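Local coordinates for benzoate 1,2-dioxygenase beta subunit (PDB 3E99), which is the beta subunit, probably structural rather than catalytic, of benzoate 1,2-dioxygenase, which converts benzoate to a cis-dihydrodiol, at residues K3-E17 / Y132-K146. Residues are numbered along the deposited sequence; the frame is centred on the assembly and turned at random.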
loop_
_atom_site.group_PDB
_atom_site.type_symbol
_atom_site.label_atom_id
_atom_site.label_comp_id
_atom_site.label_asym_id
_atom_site.label_seq_id
_atom_site.Cartn_x
_atom_site.Cartn_y
_atom_site.Cartn_z
ATOM N N LYS A 3 3.356 26.235 -13.361
ATOM C CA LYS A 3 3.302 24.769 -13.334
ATOM C C LYS A 3 2.133 24.309 -12.470
ATOM O O LYS A 3 2.061 24.627 -11.288
ATOM C CB LYS A 3 4.623 24.154 -12.828
ATOM C CG LYS A 3 5.425 23.477 -13.924
ATOM C CD LYS A 3 6.906 23.536 -13.661
ATOM C CE LYS A 3 7.668 22.622 -14.592
ATOM N NZ LYS A 3 9.126 22.802 -14.455
ATOM N N THR A 4 1.189 23.601 -13.073
ATOM C CA THR A 4 0.108 23.016 -12.309
ATOM C C THR A 4 0.568 21.593 -11.993
ATOM O O THR A 4 0.971 20.840 -12.874
ATOM C CB THR A 4 -1.286 23.110 -12.998
ATOM O OG1 THR A 4 -1.333 22.303 -14.172
ATOM C CG2 THR A 4 -1.620 24.583 -13.363
ATOM N N ILE A 5 0.615 21.298 -10.706
ATOM C CA ILE A 5 1.143 20.072 -10.173
ATOM C C ILE A 5 0.026 19.611 -9.275
ATOM O O ILE A 5 -0.518 20.399 -8.481
ATOM C CB ILE A 5 2.433 20.312 -9.359
ATOM C CG1 ILE A 5 3.573 20.782 -10.255
ATOM C CG2 ILE A 5 2.892 19.034 -8.598
ATOM C CD1 ILE A 5 4.020 19.747 -11.270
ATOM N N ASP A 6 -0.363 18.354 -9.435
ATOM C CA ASP A 6 -1.362 17.780 -8.572
ATOM C C ASP A 6 -0.794 16.546 -7.854
ATOM O O ASP A 6 0.383 16.169 -8.017
ATOM C CB ASP A 6 -2.620 17.434 -9.364
ATOM C CG ASP A 6 -2.389 16.400 -10.448
ATOM O OD1 ASP A 6 -1.402 15.646 -10.410
ATOM O OD2 ASP A 6 -3.243 16.306 -11.348
ATOM N N LEU A 7 -1.657 15.898 -7.082
ATOM C CA LEU A 7 -1.251 14.769 -6.273
ATOM C C LEU A 7 -0.739 13.640 -7.120
ATOM O O LEU A 7 0.233 12.986 -6.746
ATOM C CB LEU A 7 -2.421 14.295 -5.400
ATOM C CG LEU A 7 -2.150 13.112 -4.509
ATOM C CD1 LEU A 7 -1.013 13.440 -3.528
ATOM C CD2 LEU A 7 -3.459 12.706 -3.778
ATOM N N ALA A 8 -1.361 13.396 -8.265
ATOM C CA ALA A 8 -0.884 12.358 -9.164
ATOM C C ALA A 8 0.521 12.637 -9.691
ATOM O O ALA A 8 1.326 11.723 -9.789
ATOM C CB ALA A 8 -1.861 12.082 -10.302
ATOM N N ASP A 9 0.823 13.894 -10.015
ATOM C CA ASP A 9 2.178 14.242 -10.434
ATOM C C ASP A 9 3.197 13.964 -9.314
ATOM O O ASP A 9 4.298 13.452 -9.554
ATOM C CB ASP A 9 2.255 15.697 -10.832
ATOM C CG ASP A 9 1.415 16.007 -12.028
ATOM O OD1 ASP A 9 1.343 15.164 -12.958
ATOM O OD2 ASP A 9 0.804 17.087 -12.010
ATOM N N ILE A 10 2.825 14.327 -8.096
ATOM C CA ILE A 10 3.656 14.080 -6.938
ATOM C C ILE A 10 3.862 12.584 -6.701
ATOM O O ILE A 10 4.968 12.148 -6.440
ATOM C CB ILE A 10 3.106 14.780 -5.671
ATOM C CG1 ILE A 10 3.073 16.315 -5.842
ATOM C CG2 ILE A 10 3.961 14.408 -4.419
ATOM C CD1 ILE A 10 2.241 17.076 -4.815
ATOM N N GLN A 11 2.780 11.798 -6.777
ATOM C CA GLN A 11 2.835 10.348 -6.617
ATOM C C GLN A 11 3.748 9.705 -7.677
ATOM O O GLN A 11 4.573 8.831 -7.374
ATOM C CB GLN A 11 1.405 9.757 -6.622
ATOM C CG GLN A 11 0.651 10.048 -5.324
ATOM C CD GLN A 11 -0.807 9.620 -5.340
ATOM O OE1 GLN A 11 -1.521 9.856 -6.302
ATOM N NE2 GLN A 11 -1.256 9.013 -4.258
ATOM N N ALA A 12 3.674 10.198 -8.904
ATOM C CA ALA A 12 4.479 9.655 -9.982
ATOM C C ALA A 12 5.942 9.801 -9.625
ATOM O O ALA A 12 6.744 8.872 -9.793
ATOM C CB ALA A 12 4.150 10.351 -11.324
ATOM N N PHE A 13 6.293 10.971 -9.102
ATOM C CA PHE A 13 7.638 11.236 -8.660
ATOM C C PHE A 13 8.090 10.378 -7.489
ATOM O O PHE A 13 9.220 9.818 -7.503
ATOM C CB PHE A 13 7.798 12.673 -8.272
ATOM C CG PHE A 13 9.154 12.976 -7.749
ATOM C CD1 PHE A 13 10.248 12.907 -8.587
ATOM C CD2 PHE A 13 9.346 13.275 -6.403
ATOM C CE1 PHE A 13 11.496 13.166 -8.107
ATOM C CE2 PHE A 13 10.592 13.513 -5.924
ATOM C CZ PHE A 13 11.671 13.444 -6.765
ATOM N N LEU A 14 7.231 10.256 -6.478
ATOM C CA LEU A 14 7.513 9.397 -5.340
ATOM C C LEU A 14 7.731 7.929 -5.779
ATOM O O LEU A 14 8.592 7.237 -5.230
ATOM C CB LEU A 14 6.411 9.474 -4.260
ATOM C CG LEU A 14 6.118 10.797 -3.526
ATOM C CD1 LEU A 14 4.927 10.678 -2.548
ATOM C CD2 LEU A 14 7.418 11.265 -2.813
ATOM N N TYR A 15 6.933 7.453 -6.739
ATOM C CA TYR A 15 7.060 6.090 -7.187
ATOM C C TYR A 15 8.393 5.928 -7.915
ATOM O O TYR A 15 9.061 4.945 -7.735
ATOM C CB TYR A 15 5.897 5.659 -8.085
ATOM C CG TYR A 15 4.511 5.786 -7.424
ATOM C CD1 TYR A 15 4.361 5.926 -6.036
ATOM C CD2 TYR A 15 3.381 5.810 -8.193
ATOM C CE1 TYR A 15 3.118 6.024 -5.441
ATOM C CE2 TYR A 15 2.120 5.934 -7.626
ATOM C CZ TYR A 15 1.994 6.048 -6.246
ATOM O OH TYR A 15 0.730 6.178 -5.732
ATOM N N ARG A 16 8.760 6.900 -8.756
ATOM C CA ARG A 16 10.016 6.830 -9.485
ATOM C C ARG A 16 11.205 6.860 -8.530
ATOM O O ARG A 16 12.104 6.033 -8.633
ATOM C CB ARG A 16 10.137 8.000 -10.478
ATOM C CG ARG A 16 11.481 8.028 -11.162
ATOM C CD ARG A 16 11.508 8.802 -12.476
ATOM N NE ARG A 16 12.805 8.527 -13.093
ATOM C CZ ARG A 16 13.896 9.263 -12.947
ATOM N NH1 ARG A 16 13.876 10.408 -12.267
ATOM N NH2 ARG A 16 15.009 8.860 -13.521
ATOM N N GLU A 17 11.212 7.834 -7.614
ATOM C CA GLU A 17 12.314 7.964 -6.665
ATOM C C GLU A 17 12.578 6.669 -5.910
ATOM O O GLU A 17 13.707 6.181 -5.858
ATOM C CB GLU A 17 12.098 9.147 -5.737
ATOM C CG GLU A 17 13.248 9.424 -4.770
ATOM C CD GLU A 17 12.943 9.060 -3.337
ATOM O OE1 GLU A 17 11.777 9.200 -2.892
ATOM O OE2 GLU A 17 13.868 8.593 -2.638
ATOM N N TYR A 132 8.113 15.083 2.547
ATOM C CA TYR A 132 8.972 15.586 1.484
ATOM C C TYR A 132 8.564 17.023 1.105
ATOM O O TYR A 132 7.384 17.313 0.996
ATOM C CB TYR A 132 8.833 14.731 0.235
ATOM C CG TYR A 132 9.612 13.442 0.130
ATOM C CD1 TYR A 132 9.899 12.659 1.241
ATOM C CD2 TYR A 132 9.892 12.912 -1.144
ATOM C CE1 TYR A 132 10.570 11.446 1.095
ATOM C CE2 TYR A 132 10.501 11.681 -1.302
ATOM C CZ TYR A 132 10.862 10.963 -0.194
ATOM O OH TYR A 132 11.493 9.749 -0.371
ATOM N N ALA A 133 9.547 17.900 0.898
ATOM C CA ALA A 133 9.366 19.128 0.112
ATOM C C ALA A 133 10.075 18.923 -1.211
ATOM O O ALA A 133 11.270 18.585 -1.231
ATOM C CB ALA A 133 9.956 20.337 0.838
ATOM N N ILE A 134 9.352 19.132 -2.304
ATOM C CA ILE A 134 9.841 18.818 -3.634
ATOM C C ILE A 134 9.687 20.047 -4.524
ATOM O O ILE A 134 8.589 20.583 -4.642
ATOM C CB ILE A 134 9.044 17.670 -4.276
ATOM C CG1 ILE A 134 9.012 16.431 -3.391
ATOM C CG2 ILE A 134 9.626 17.331 -5.636
ATOM C CD1 ILE A 134 7.834 15.517 -3.674
ATOM N N ASP A 135 10.782 20.442 -5.167
ATOM C CA ASP A 135 10.828 21.572 -6.087
ATOM C C ASP A 135 10.502 21.130 -7.507
ATOM O O ASP A 135 11.241 20.328 -8.129
ATOM C CB ASP A 135 12.230 22.190 -6.039
ATOM C CG ASP A 135 12.392 23.389 -6.969
ATOM O OD1 ASP A 135 11.406 23.883 -7.571
ATOM O OD2 ASP A 135 13.536 23.830 -7.083
ATOM N N PHE A 136 9.360 21.585 -8.012
ATOM C CA PHE A 136 8.956 21.260 -9.372
ATOM C C PHE A 136 9.258 22.358 -10.398
ATOM O O PHE A 136 8.766 22.305 -11.527
ATOM C CB PHE A 136 7.470 20.913 -9.426
ATOM C CG PHE A 136 7.126 19.559 -8.842
ATOM C CD1 PHE A 136 6.894 19.404 -7.477
ATOM C CD2 PHE A 136 7.010 18.446 -9.665
ATOM C CE1 PHE A 136 6.553 18.182 -6.950
ATOM C CE2 PHE A 136 6.646 17.208 -9.125
ATOM C CZ PHE A 136 6.444 17.083 -7.778
ATOM N N SER A 137 10.096 23.320 -10.046
ATOM C CA SER A 137 10.387 24.438 -10.951
ATOM C C SER A 137 11.218 24.043 -12.199
ATOM O O SER A 137 11.028 24.616 -13.272
ATOM C CB SER A 137 11.086 25.551 -10.186
ATOM O OG SER A 137 12.324 25.110 -9.688
ATOM N N GLY A 138 12.092 23.048 -12.070
ATOM C CA GLY A 138 12.899 22.561 -13.214
ATOM C C GLY A 138 12.172 21.581 -14.121
ATOM O O GLY A 138 10.995 21.306 -13.940
ATOM N N ASP A 139 12.878 21.021 -15.095
ATOM C CA ASP A 139 12.256 20.062 -15.993
ATOM C C ASP A 139 12.048 18.712 -15.307
ATOM O O ASP A 139 11.151 17.953 -15.699
ATOM C CB ASP A 139 13.071 19.921 -17.282
ATOM C CG ASP A 139 13.065 21.198 -18.104
ATOM O OD1 ASP A 139 11.966 21.725 -18.429
ATOM O OD2 ASP A 139 14.173 21.684 -18.417
ATOM N N ALA A 140 12.847 18.426 -14.277
ATOM C CA ALA A 140 12.670 17.207 -13.465
ATOM C C ALA A 140 12.533 17.601 -12.009
ATOM O O ALA A 140 13.253 18.487 -11.557
ATOM C CB ALA A 140 13.838 16.278 -13.621
ATOM N N PRO A 141 11.609 16.952 -11.257
ATOM C CA PRO A 141 11.443 17.346 -9.857
ATOM C C PRO A 141 12.692 17.091 -9.035
ATOM O O PRO A 141 13.454 16.193 -9.371
ATOM C CB PRO A 141 10.284 16.444 -9.372
ATOM C CG PRO A 141 9.574 16.080 -10.629
ATOM C CD PRO A 141 10.657 15.881 -11.615
ATOM N N LYS A 142 12.876 17.866 -7.957
ATOM C CA LYS A 142 14.040 17.742 -7.102
ATOM C C LYS A 142 13.633 17.870 -5.647
ATOM O O LYS A 142 13.014 18.867 -5.239
ATOM C CB LYS A 142 15.087 18.824 -7.417
ATOM C CG LYS A 142 15.687 18.825 -8.814
ATOM C CD LYS A 142 16.819 17.780 -8.955
ATOM C CE LYS A 142 17.376 17.666 -10.355
ATOM N NZ LYS A 142 18.631 16.803 -10.369
ATOM N N ILE A 143 13.936 16.840 -4.866
ATOM C CA ILE A 143 13.709 16.886 -3.429
ATOM C C ILE A 143 14.563 17.968 -2.758
ATOM O O ILE A 143 15.776 17.979 -2.887
ATOM C CB ILE A 143 13.988 15.534 -2.756
ATOM C CG1 ILE A 143 12.951 14.480 -3.280
ATOM C CG2 ILE A 143 13.963 15.731 -1.225
ATOM C CD1 ILE A 143 13.341 13.039 -3.166
ATOM N N VAL A 144 13.911 18.856 -2.020
ATOM C CA VAL A 144 14.591 19.939 -1.272
ATOM C C VAL A 144 14.775 19.522 0.188
ATOM O O VAL A 144 15.773 19.851 0.812
ATOM C CB VAL A 144 13.766 21.235 -1.310
ATOM C CG1 VAL A 144 14.359 22.242 -0.364
ATOM C CG2 VAL A 144 13.715 21.786 -2.731
ATOM N N SER A 145 13.840 18.740 0.719
ATOM C CA SER A 145 13.936 18.236 2.092
ATOM C C SER A 145 13.217 16.888 2.247
ATOM O O SER A 145 12.117 16.719 1.758
ATOM C CB SER A 145 13.347 19.267 3.075
ATOM O OG SER A 145 12.948 18.673 4.313
ATOM N N LYS A 146 13.868 15.935 2.923
ATOM C CA LYS A 146 13.295 14.661 3.282
ATOM C C LYS A 146 13.431 14.397 4.785
ATOM O O LYS A 146 14.510 14.447 5.361
ATOM C CB LYS A 146 13.914 13.544 2.453
ATOM C CG LYS A 146 13.530 12.123 2.888
ATOM C CD LYS A 146 13.822 11.185 1.801
ATOM C CE LYS A 146 13.676 9.715 2.265
ATOM N NZ LYS A 146 13.732 8.802 1.054
HETATM O O HOH W 1 10.541 23.543 -16.458
HETATM O O HOH W 2 12.519 6.535 -0.969
#
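Ile5 sets CG2 squarely over one face of the Phe136 ring, 4.0 Å from its centroid and 4° off the normal, a CH-pi contact where segment 3-17, a loop and then helix 7-17, packs on two strands of 132-146 and the turn between them. Ile10 CG1 approaches the same ring at CZ. The Phe13 ring, its CG anti to the backbone N (chi1 177°), lies on Ile134, Pro141 and Ile143: Pro141 CB lies over one face toward the rim, Ile143 CG1 meets an edge in plane, and Ile134 CD1 is 3.8 Å from Phe13 CD2. Leu14 CD2 packs against Tyr132 CD2 at 3.4 Å.

Hydrogen bonds mark both ends. Extended beyond CG, Lys3 delivers NZ to Phe136 O at 3.0 Å, with a weak bond to Ser137 O; water 1 links NZ to Asp139 OD1. At the other end Tyr132 OH donates to Glu17 OE1 (2.6 Å), on the syn side but 28° out of the carboxylate plane, and accepts from Lys146 NZ (2.8 Å). The salt bridge from Glu17 OE2 to Lys146 NZ is long, 3.7 Å; Trp29 and Tyr33 also bond OE2.

The helix thus packs across the curved sheet of an NTF2-like fold, its apolar face flanked by a turn whose backbone carbonyls are bonded by Lys3 and a buried carboxylate whose charge is probably stabilised by Lys146 and several donors.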